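PDB 2XMZ: hydrolase, alpha/beta hydrolase FOLD family from Staphylococcus aureus, which probably catalyses the elimination of pyruvate that forms 2-succinyl-6-hydroxy-2,4-cyclohexadiene-1-carboxylate, a step of menaquinone biosynthesis. Local coordinates for residues Leu155-Ser160 and Thr243-His248. Numbering follows the deposited sequence.
Sequences LPLFQS and TGHTIH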
loop_
_atom_site.group_PDB
_atom_site.type_symbol
_atom_site.label_atom_id
_atom_site.label_comp_id
_atom_site.label_asym_id
_atom_site.label_seq_id
_atom_site.Cartn_x
_atom_site.Cartn_y
_atom_site.Cartn_z
ATOM N N LEU A 155 -16.138 -8.554 -4.695
ATOM C CA LEU A 155 -16.244 -7.995 -3.342
ATOM C C LEU A 155 -16.815 -6.578 -3.392
ATOM O O LEU A 155 -16.473 -5.814 -4.293
ATOM C CB LEU A 155 -14.898 -8.017 -2.607
ATOM C CG LEU A 155 -14.358 -9.360 -2.097
ATOM C CD1 LEU A 155 -12.943 -9.165 -1.585
ATOM C CD2 LEU A 155 -15.240 -9.940 -1.003
ATOM N N PRO A 156 -17.712 -6.233 -2.442
ATOM C CA PRO A 156 -18.293 -4.879 -2.411
ATOM C C PRO A 156 -17.221 -3.780 -2.397
ATOM O O PRO A 156 -17.415 -2.711 -2.980
ATOM C CB PRO A 156 -19.080 -4.864 -1.097
ATOM C CG PRO A 156 -19.432 -6.291 -0.834
ATOM C CD PRO A 156 -18.310 -7.124 -1.422
ATOM N N LEU A 157 -16.095 -4.060 -1.744
ATOM C CA LEU A 157 -14.980 -3.136 -1.689
ATOM C C LEU A 157 -14.598 -2.632 -3.080
ATOM O O LEU A 157 -14.191 -1.480 -3.231
ATOM C CB LEU A 157 -13.771 -3.813 -1.036
ATOM C CG LEU A 157 -12.554 -2.951 -0.687
ATOM C CD1 LEU A 157 -12.969 -1.772 0.183
ATOM C CD2 LEU A 157 -11.502 -3.815 0.007
ATOM N N PHE A 158 -14.747 -3.496 -4.087
ATOM C CA PHE A 158 -14.311 -3.183 -5.438
ATOM C C PHE A 158 -15.422 -2.855 -6.425
ATOM O O PHE A 158 -15.168 -2.749 -7.622
ATOM C CB PHE A 158 -13.456 -4.319 -5.978
ATOM C CG PHE A 158 -12.263 -4.608 -5.140
ATOM C CD1 PHE A 158 -11.275 -3.644 -4.970
ATOM C CD2 PHE A 158 -12.123 -5.851 -4.514
ATOM C CE1 PHE A 158 -10.141 -3.913 -4.181
ATOM C CE2 PHE A 158 -11.021 -6.130 -3.721
ATOM C CZ PHE A 158 -10.020 -5.151 -3.556
ATOM N N GLN A 159 -16.647 -2.673 -5.929
ATOM C CA GLN A 159 -17.797 -2.449 -6.803
ATOM C C GLN A 159 -17.573 -1.290 -7.788
ATOM O O GLN A 159 -17.954 -1.376 -8.957
ATOM C CB GLN A 159 -19.065 -2.228 -5.967
ATOM C CG GLN A 159 -20.328 -2.156 -6.766
ATOM C CD GLN A 159 -21.569 -2.065 -5.901
ATOM O OE1 GLN A 159 -22.696 -2.165 -6.403
ATOM N NE2 GLN A 159 -21.375 -1.879 -4.593
ATOM N N SER A 160 -16.928 -0.224 -7.317
ATOM C CA SER A 160 -16.673 0.956 -8.140
ATOM C C SER A 160 -15.796 0.638 -9.363
ATOM O O SER A 160 -15.861 1.343 -10.364
ATOM C CB SER A 160 -16.014 2.061 -7.316
ATOM O OG SER A 160 -14.685 1.682 -6.995
ATOM N N THR A 243 -14.595 8.168 -6.422
ATOM C CA THR A 243 -13.710 7.005 -6.506
ATOM C C THR A 243 -13.943 6.045 -5.353
ATOM O O THR A 243 -14.388 6.448 -4.290
ATOM C CB THR A 243 -12.189 7.372 -6.517
ATOM O OG1 THR A 243 -11.877 8.180 -5.376
ATOM C CG2 THR A 243 -11.812 8.110 -7.790
ATOM N N GLY A 244 -13.608 4.777 -5.578
ATOM C CA GLY A 244 -13.620 3.777 -4.522
ATOM C C GLY A 244 -12.256 3.563 -3.903
ATOM O O GLY A 244 -11.495 4.518 -3.655
ATOM N N HIS A 245 -11.939 2.306 -3.663
ATOM C CA HIS A 245 -10.774 1.951 -2.868
ATOM C C HIS A 245 -9.454 2.289 -3.574
ATOM O O HIS A 245 -8.562 2.907 -2.978
ATOM C CB HIS A 245 -10.830 0.465 -2.535
ATOM C CG HIS A 245 -9.925 0.069 -1.418
ATOM N ND1 HIS A 245 -10.131 0.474 -0.115
ATOM C CD2 HIS A 245 -8.833 -0.731 -1.397
ATOM C CE1 HIS A 245 -9.187 -0.041 0.655
ATOM N NE2 HIS A 245 -8.399 -0.792 -0.092
ATOM N N THR A 246 -9.338 1.887 -4.838
ATOM C CA THR A 246 -8.081 2.071 -5.587
ATOM C C THR A 246 -8.132 3.395 -6.355
ATOM O O THR A 246 -8.256 3.423 -7.589
ATOM C CB THR A 246 -7.792 0.907 -6.536
ATOM O OG1 THR A 246 -8.178 -0.331 -5.927
ATOM C CG2 THR A 246 -6.313 0.851 -6.897
ATOM N N ILE A 247 -8.018 4.478 -5.602
ATOM C CA ILE A 247 -8.060 5.830 -6.145
ATOM C C ILE A 247 -7.018 6.033 -7.249
ATOM O O ILE A 247 -7.340 6.583 -8.302
ATOM C CB ILE A 247 -7.782 6.897 -5.077
ATOM C CG1 ILE A 247 -8.610 6.670 -3.806
ATOM C CG2 ILE A 247 -8.047 8.304 -5.664
ATOM C CD1 ILE A 247 -8.079 7.467 -2.602
ATOM N N HIS A 248 -5.787 5.572 -7.030
ATOM C CA HIS A 248 -4.698 5.825 -8.003
ATOM C C HIS A 248 -4.980 5.229 -9.375
ATOM O O HIS A 248 -4.319 5.564 -10.369
ATOM C CB HIS A 248 -3.311 5.423 -7.446
ATOM C CG HIS A 248 -3.093 3.951 -7.264
ATOM N ND1 HIS A 248 -3.172 3.333 -6.038
ATOM C CD2 HIS A 248 -2.726 2.989 -8.145
ATOM C CE1 HIS A 248 -2.918 2.042 -6.177
ATOM N NE2 HIS A 248 -2.625 1.812 -7.446
HETATM O O HOH W 1 -13.381 0.181 -5.097
#
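Leu157 lies over one face of the His245 imidazole. Its CD2 makes a CH-pi contact 4.3 Å from the ring centroid, almost on the ring normal (6° off), while CD1 hangs beyond the rim on the ND1 side, 3.6 Å from His245 ND1. With His245 CG anti to its own backbone N (chi1 -163°), the imidazole is carried toward the leucine. Close packing continues at Gly244, whose CA is 3.4 Å from Ser160 OG; a glycine with no side chain lets the hydroxyl come this near. Between these two spots a water takes the place of direct polar contact: it donates to Leu157 O (2.6 Å) and to Ser160 OG (2.7 Å) and accepts from His245 N (2.9 Å). In this alpha/beta hydrolase fold, His245 sits on the loop after strand 235-240, the usual place of the catalytic histidine. Its ND1 is hydrogen-bonded to Asp218 OD2 and its NE2 to Ser91 OG, consistent with a Ser-His-Asp triad, and the 3-10 turn 156-160, from the region between helices 145-152 and 166-177, lays Leu157 over one face of the ring. Glu250 bridges the two segments by hydrogen bonds, OE2 to Ser160 OG and OE1 to Gly244 N. Packing is looser at Phe158, where CE1 stays 4.4 Å from His245 CD2, and Thr246 OG1, hydrogen-bonded to Tyr90 OH, lies near the plane of the phenyl ring at its edge. Leu157 and Ser160 remain partly open to solvent, whereas His245 and Gly244 are buried.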